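Local coordinates for protein putative thioesterase (Escherichia coli, PDB 5UGZ) that probably hydrolyses thioesters as a type II thioesterase, releasing intermediates from the NRPS/PKS assembly line that makes colibactin, at residues D91-I102 with D117-R128. Residues are numbered along the deposited sequence; the frame is centred on the assembly and turned at random.
Sequences DYAIFGHSLGGI and DMPCALFFSGCR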
ATOM      1  N   ASP A  91     -12.087  15.909  -3.208  1.00 24.64           N
ATOM      2  CA  ASP A  91     -11.824  14.941  -2.150  1.00 23.04           C
ATOM      3  C   ASP A  91     -11.064  13.730  -2.671  1.00 19.41           C
ATOM      4  O   ASP A  91     -11.273  13.274  -3.793  1.00 21.39           O
ATOM      5  CB  ASP A  91     -13.130  14.455  -1.530  1.00 22.74           C
ATOM      6  CG  ASP A  91     -14.000  15.589  -1.070  1.00 28.87           C
ATOM      7  OD1 ASP A  91     -13.667  16.218  -0.040  1.00 33.19           O
ATOM      8  OD2 ASP A  91     -15.012  15.858  -1.743  1.00 29.61           O
ATOM      9  N   TYR A  92     -10.220  13.163  -1.818  1.00 20.36           N
ATOM     10  CA  TYR A  92      -9.512  11.946  -2.197  1.00 17.28           C
ATOM     11  C   TYR A  92      -9.063  11.199  -0.948  1.00 17.78           C
ATOM     12  O   TYR A  92      -8.947  11.769   0.140  1.00 18.08           O
ATOM     13  CB  TYR A  92      -8.322  12.268  -3.116  1.00 17.13           C
ATOM     14  CG  TYR A  92      -7.164  12.952  -2.423  1.00 16.69           C
ATOM     15  CD1 TYR A  92      -6.117  12.211  -1.902  1.00 15.21           C
ATOM     16  CD2 TYR A  92      -7.121  14.330  -2.288  1.00 17.96           C
ATOM     17  CE1 TYR A  92      -5.079  12.807  -1.276  1.00 17.13           C
ATOM     18  CE2 TYR A  92      -6.071  14.950  -1.636  1.00 18.04           C
ATOM     19  CZ  TYR A  92      -5.047  14.174  -1.135  1.00 19.40           C
ATOM     20  OH  TYR A  92      -3.968  14.751  -0.493  1.00 20.87           O
ATOM     21  N   ALA A  93      -8.836   9.902  -1.123  1.00 18.64           N
ATOM     22  CA  ALA A  93      -8.268   9.031  -0.105  1.00 15.24           C
ATOM     23  C   ALA A  93      -7.121   8.261  -0.737  1.00 13.78           C
ATOM     24  O   ALA A  93      -6.946   8.281  -1.951  1.00 13.23           O
ATOM     25  CB  ALA A  93      -9.306   8.058   0.457  1.00 16.32           C
ATOM     26  N   ILE A  94      -6.339   7.573   0.092  1.00 14.13           N
ATOM     27  CA  ILE A  94      -5.224   6.757  -0.370  1.00 14.31           C
ATOM     28  C   ILE A  94      -5.238   5.430   0.371  1.00 13.26           C
ATOM     29  O   ILE A  94      -5.296   5.406   1.603  1.00 12.54           O
ATOM     30  CB  ILE A  94      -3.868   7.454  -0.174  1.00 12.83           C
ATOM     31  CG1 ILE A  94      -3.991   8.919  -0.613  1.00 14.69           C
ATOM     32  CG2 ILE A  94      -2.765   6.673  -0.925  1.00 12.19           C
ATOM     33  CD1 ILE A  94      -2.722   9.713  -0.547  1.00 14.66           C
ATOM     34  N   PHE A  95      -5.192   4.333  -0.384  1.00 11.15           N
ATOM     35  CA  PHE A  95      -5.088   2.991   0.156  1.00 11.47           C
ATOM     36  C   PHE A  95      -3.798   2.379  -0.369  1.00 12.34           C
ATOM     37  O   PHE A  95      -3.483   2.520  -1.551  1.00 12.22           O
ATOM     38  CB  PHE A  95      -6.308   2.124  -0.260  1.00 12.41           C
ATOM     39  CG  PHE A  95      -6.235   0.699   0.212  1.00 13.40           C
ATOM     40  CD1 PHE A  95      -5.431  -0.230  -0.447  1.00 13.20           C
ATOM     41  CD2 PHE A  95      -6.963   0.281   1.317  1.00 15.90           C
ATOM     42  CE1 PHE A  95      -5.344  -1.550  -0.012  1.00 13.44           C
ATOM     43  CE2 PHE A  95      -6.886  -1.050   1.756  1.00 16.59           C
ATOM     44  CZ  PHE A  95      -6.072  -1.961   1.086  1.00 14.05           C
ATOM     45  N   GLY A  96      -3.057   1.710   0.504  1.00 12.82           N
ATOM     46  CA  GLY A  96      -1.885   0.955   0.084  1.00 12.51           C
ATOM     47  C   GLY A  96      -1.749  -0.269   0.954  1.00 12.46           C
ATOM     48  O   GLY A  96      -2.103  -0.243   2.132  1.00 14.28           O
ATOM     49  N   HIS A  97      -1.261  -1.362   0.365  1.00 15.49           N
ATOM     50  CA  HIS A  97      -1.011  -2.607   1.089  1.00 14.36           C
ATOM     51  C   HIS A  97       0.492  -2.834   1.186  1.00 16.05           C
ATOM     52  O   HIS A  97       1.210  -2.737   0.183  1.00 16.82           O
ATOM     53  CB  HIS A  97      -1.683  -3.815   0.419  1.00 12.96           C
ATOM     54  CG  HIS A  97      -1.627  -5.077   1.241  1.00 14.74           C
ATOM     55  ND1 HIS A  97      -2.536  -5.365   2.238  1.00 15.59           N
ATOM     56  CD2 HIS A  97      -0.758  -6.115   1.224  1.00 16.44           C
ATOM     57  CE1 HIS A  97      -2.236  -6.527   2.789  1.00 16.47           C
ATOM     58  NE2 HIS A  97      -1.160  -7.002   2.192  1.00 15.88           N
ATOM     59  N   SER A  98       0.964  -3.109   2.401  1.00 17.27           N
ATOM     60  CA  SER A  98       2.369  -3.446   2.683  1.00 17.82           C
ATOM     61  C   SER A  98       3.289  -2.333   2.191  1.00 15.87           C
ATOM     62  O   SER A  98       3.189  -1.209   2.709  1.00 16.11           O
ATOM     63  CB  SER A  98       2.651  -4.829   2.113  1.00 17.88           C
ATOM     64  OG  SER A  98       3.542  -5.494   2.984  1.00 24.47           O
ATOM     65  N   LEU A  99       4.207  -2.593   1.253  1.00 16.95           N
ATOM     66  CA  LEU A  99       5.052  -1.538   0.699  1.00 17.56           C
ATOM     67  C   LEU A  99       4.213  -0.388   0.169  1.00 16.01           C
ATOM     68  O   LEU A  99       4.591   0.783   0.295  1.00 14.59           O
ATOM     69  CB  LEU A  99       5.930  -2.111  -0.419  1.00 16.48           C
ATOM     70  CG  LEU A  99       6.724  -1.118  -1.249  1.00 15.56           C
ATOM     71  CD1 LEU A  99       7.789  -0.414  -0.391  1.00 17.49           C
ATOM     72  CD2 LEU A  99       7.338  -1.824  -2.444  1.00 15.82           C
ATOM     73  N   GLY A 100       3.070  -0.707  -0.436  1.00 16.02           N
ATOM     74  CA  GLY A 100       2.165   0.322  -0.889  1.00 14.43           C
ATOM     75  C   GLY A 100       1.647   1.186   0.232  1.00 14.05           C
ATOM     76  O   GLY A 100       1.225   2.318  -0.016  1.00 13.42           O
ATOM     77  N   GLY A 101       1.666   0.678   1.459  1.00 14.89           N
ATOM     78  CA  GLY A 101       1.228   1.448   2.612  1.00 14.50           C
ATOM     79  C   GLY A 101       2.290   2.429   3.064  1.00 15.30           C
ATOM     80  O   GLY A 101       1.970   3.564   3.415  1.00 16.89           O
ATOM     81  N   ILE A 102       3.556   1.991   3.067  1.00 15.80           N
ATOM     82  CA  ILE A 102       4.681   2.896   3.326  1.00 17.13           C
ATOM     83  C   ILE A 102       4.750   3.967   2.251  1.00 16.08           C
ATOM     84  O   ILE A 102       4.989   5.144   2.533  1.00 16.25           O
ATOM     85  CB  ILE A 102       6.007   2.111   3.393  1.00 17.48           C
ATOM     86  CG1 ILE A 102       6.080   1.224   4.642  1.00 23.08           C
ATOM     87  CG2 ILE A 102       7.185   3.059   3.354  1.00 21.17           C
ATOM     88  CD1 ILE A 102       6.078   1.979   5.967  1.00 26.47           C
ATOM     89  N   ASP A 117      -4.491  19.818  -0.773  1.00 22.43           N
ATOM     90  CA  ASP A 117      -5.242  19.670   0.464  1.00 23.02           C
ATOM     91  C   ASP A 117      -5.025  18.291   1.069  1.00 21.24           C
ATOM     92  O   ASP A 117      -4.508  17.371   0.430  1.00 21.02           O
ATOM     93  CB  ASP A 117      -6.739  19.873   0.245  1.00 23.01           C
ATOM     94  CG  ASP A 117      -7.068  21.223  -0.348  1.00 27.82           C
ATOM     95  OD1 ASP A 117      -6.501  22.247   0.113  1.00 24.58           O
ATOM     96  OD2 ASP A 117      -7.898  21.248  -1.282  1.00 29.67           O
ATOM     97  N   MET A 118      -5.444  18.175   2.327  1.00 18.87           N
ATOM     98  CA  MET A 118      -5.386  16.921   3.065  1.00 20.25           C
ATOM     99  C   MET A 118      -6.371  15.907   2.471  1.00 19.89           C
ATOM    100  O   MET A 118      -7.470  16.282   2.062  1.00 18.93           O
ATOM    101  CB  MET A 118      -5.719  17.198   4.534  1.00 18.49           C
ATOM    102  CG  MET A 118      -5.550  16.052   5.515  1.00 19.82           C
ATOM    103  SD  MET A 118      -3.880  15.710   6.115  1.00 20.18           S
ATOM    104  CE  MET A 118      -3.298  17.335   6.580  1.00 15.44           C
ATOM    105  N   PRO A 119      -5.999  14.619   2.386  1.00 18.20           N
ATOM    106  CA  PRO A 119      -6.981  13.592   2.018  1.00 18.97           C
ATOM    107  C   PRO A 119      -8.142  13.531   3.006  1.00 18.70           C
ATOM    108  O   PRO A 119      -8.052  14.025   4.131  1.00 18.73           O
ATOM    109  CB  PRO A 119      -6.168  12.292   2.050  1.00 16.18           C
ATOM    110  CG  PRO A 119      -4.954  12.633   2.892  1.00 16.89           C
ATOM    111  CD  PRO A 119      -4.655  14.045   2.579  1.00 14.53           C
ATOM    112  N   CYS A 120      -9.237  12.899   2.555  1.00 18.33           N
ATOM    113  CA  CYS A 120     -10.375  12.556   3.419  1.00 19.38           C
ATOM    114  C   CYS A 120      -9.972  11.586   4.518  1.00 20.16           C
ATOM    115  O   CYS A 120     -10.355  11.745   5.688  1.00 19.91           O
ATOM    116  CB  CYS A 120     -11.486  11.871   2.611  1.00 17.70           C
ATOM    117  SG  CYS A 120     -12.315  12.783   1.392  1.00 35.84           S
ATOM    118  N   ALA A 121      -9.284  10.517   4.122  1.00 17.72           N
ATOM    119  CA  ALA A 121      -8.943   9.371   4.948  1.00 16.19           C
ATOM    120  C   ALA A 121      -7.811   8.633   4.264  1.00 16.24           C
ATOM    121  O   ALA A 121      -7.575   8.793   3.065  1.00 15.45           O
ATOM    122  CB  ALA A 121     -10.126   8.424   5.142  1.00 17.98           C
ATOM    123  N   LEU A 122      -7.124   7.816   5.051  1.00 16.92           N
ATOM    124  CA  LEU A 122      -5.979   7.037   4.615  1.00 17.41           C
ATOM    125  C   LEU A 122      -6.148   5.636   5.152  1.00 15.87           C
ATOM    126  O   LEU A 122      -6.560   5.461   6.300  1.00 16.99           O
ATOM    127  CB  LEU A 122      -4.640   7.620   5.121  1.00 15.34           C
ATOM    128  CG  LEU A 122      -4.185   8.969   4.549  1.00 15.20           C
ATOM    129  CD1 LEU A 122      -3.090   9.536   5.422  1.00 14.80           C
ATOM    130  CD2 LEU A 122      -3.694   8.842   3.118  1.00 14.21           C
ATOM    131  N   PHE A 123      -5.817   4.646   4.323  1.00 15.57           N
ATOM    132  CA  PHE A 123      -5.935   3.231   4.657  1.00 14.23           C
ATOM    133  C   PHE A 123      -4.562   2.601   4.507  1.00 14.75           C
ATOM    134  O   PHE A 123      -3.971   2.658   3.427  1.00 14.80           O
ATOM    135  CB  PHE A 123      -6.954   2.528   3.749  1.00 13.47           C
ATOM    136  CG  PHE A 123      -8.299   3.189   3.721  1.00 14.87           C
ATOM    137  CD1 PHE A 123      -9.284   2.820   4.624  1.00 16.41           C
ATOM    138  CD2 PHE A 123      -8.577   4.195   2.804  1.00 15.18           C
ATOM    139  CE1 PHE A 123     -10.530   3.426   4.607  1.00 16.28           C
ATOM    140  CE2 PHE A 123      -9.815   4.816   2.786  1.00 16.02           C
ATOM    141  CZ  PHE A 123     -10.795   4.429   3.697  1.00 16.22           C
ATOM    142  N   PHE A 124      -4.045   2.024   5.584  1.00 15.60           N
ATOM    143  CA  PHE A 124      -2.771   1.315   5.552  1.00 14.07           C
ATOM    144  C   PHE A 124      -3.071  -0.138   5.863  1.00 18.16           C
ATOM    145  O   PHE A 124      -3.388  -0.485   7.006  1.00 18.81           O
ATOM    146  CB  PHE A 124      -1.756   1.902   6.531  1.00 15.53           C
ATOM    147  CG  PHE A 124      -1.500   3.372   6.328  1.00 18.68           C
ATOM    148  CD1 PHE A 124      -0.839   3.825   5.195  1.00 16.11           C
ATOM    149  CD2 PHE A 124      -1.932   4.307   7.256  1.00 17.31           C
ATOM    150  CE1 PHE A 124      -0.612   5.177   4.998  1.00 15.82           C
ATOM    151  CE2 PHE A 124      -1.703   5.657   7.052  1.00 15.95           C
ATOM    152  CZ  PHE A 124      -1.042   6.086   5.920  1.00 15.78           C
ATOM    153  N   SER A 125      -2.978  -0.974   4.839  1.00 16.61           N
ATOM    154  CA  SER A 125      -3.319  -2.378   4.927  1.00 16.77           C
ATOM    155  C   SER A 125      -2.043  -3.217   4.997  1.00 17.83           C
ATOM    156  O   SER A 125      -1.074  -2.963   4.271  1.00 17.01           O
ATOM    157  CB  SER A 125      -4.179  -2.757   3.721  1.00 14.30           C
ATOM    158  OG  SER A 125      -4.679  -4.063   3.813  1.00 15.61           O
ATOM    159  N   GLY A 126      -2.042  -4.201   5.893  1.00 19.12           N
ATOM    160  CA  GLY A 126      -0.900  -5.102   6.016  1.00 18.58           C
ATOM    161  C   GLY A 126       0.419  -4.376   6.160  1.00 19.78           C
ATOM    162  O   GLY A 126       1.419  -4.758   5.540  1.00 20.47           O
ATOM    163  N   CYS A 127       0.437  -3.323   6.966  1.00 20.18           N
ATOM    164  CA  CYS A 127       1.531  -2.359   6.956  1.00 20.81           C
ATOM    165  C   CYS A 127       1.882  -2.008   8.392  1.00 21.73           C
ATOM    166  O   CYS A 127       1.063  -1.422   9.097  1.00 21.11           O
ATOM    167  CB  CYS A 127       1.131  -1.106   6.174  1.00 18.06           C
ATOM    168  SG  CYS A 127       2.506  -0.028   5.812  1.00 27.36           S
ATOM    169  N   ARG A 128       3.095  -2.360   8.815  1.00 27.26           N
ATOM    170  CA  ARG A 128       3.598  -1.961  10.120  1.00 27.98           C
ATOM    171  C   ARG A 128       3.848  -0.452  10.140  1.00 28.73           C
ATOM    172  O   ARG A 128       3.976   0.178   9.086  1.00 26.46           O
ATOM    173  CB  ARG A 128       4.871  -2.743  10.453  1.00 32.63           C
ATOM    174  CG  ARG A 128       4.619  -4.267  10.567  1.00 37.31           C
ATOM    175  CD  ARG A 128       5.892  -5.121  10.728  1.00 43.47           C
ATOM    176  NE  ARG A 128       6.729  -4.737  11.871  1.00 48.38           N
ATOM    177  CZ  ARG A 128       7.697  -5.495  12.390  1.00 49.61           C
ATOM    178  NH1 ARG A 128       7.957  -6.704  11.891  1.00 47.58           N
ATOM    179  NH2 ARG A 128       8.405  -5.043  13.417  1.00 48.99           N
TER
HETATM  180  O   HOH W   1      -9.399  15.619   0.382  1.00 20.56           O
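Pro-119 lies over one face of the Tyr-92 ring, its CA 3.9 Å from the ring centroid in a CH-pi contact, while Ile-94 CD1 sits in plane at the ring edge. With CG between the backbone N and the carbonyl carbon (chi1 71°), the ring reaches over to Pro-119, and its hydroxyl donates to Asp-117 O at 2.8 Å, in the carbonyl plane. Without the ring, as with an alanine at Tyr-92, Asp-117 O would probably lose this donor and a gap would open under Pro-119. Ile-94 and Leu-122 share this face of the sheet, side by side and pointing the same way, Leu-122 CD2 on Ile-94 CB at 3.6 Å. The other face carries Ala-93, Phe-95, Phe-123, His-97 and Ser-125. There the His-97 ring receives Ser-125 OG at its edge, in plane, with ND1 3.0 Å from OG; either may be the donor. Phe-95 and Phe-123 cross at about a right angle, CD2 of Phe-95 reaching CB of Phe-123 at 3.3 Å.

The strands illustrate parallel pairing, their axes 5° apart: Phe-123 bonds through N to Ile-94 O and through O to Gly-96 N (3.2 Å), and Gly-96 O accepts from Ser-125 N at 2.9 Å. The ladder ends with Ser-98 N bonded to Ser-125 O at 2.8 Å, at the turn where Gly-96, Ser-98 and Gly-100 fit the nucleophile elbow of alpha/beta-hydrolase thioesterases; Ser-98 is thus the likely nucleophile.

Helix 99-113 links the strands in a beta-alpha-beta crossover and covers Tyr-92, Ile-94 and Pro-119, whereas helix 237-240 packs against Phe-95, His-97 and Ser-125, and strands 24-29 and 198-203 flank the pair.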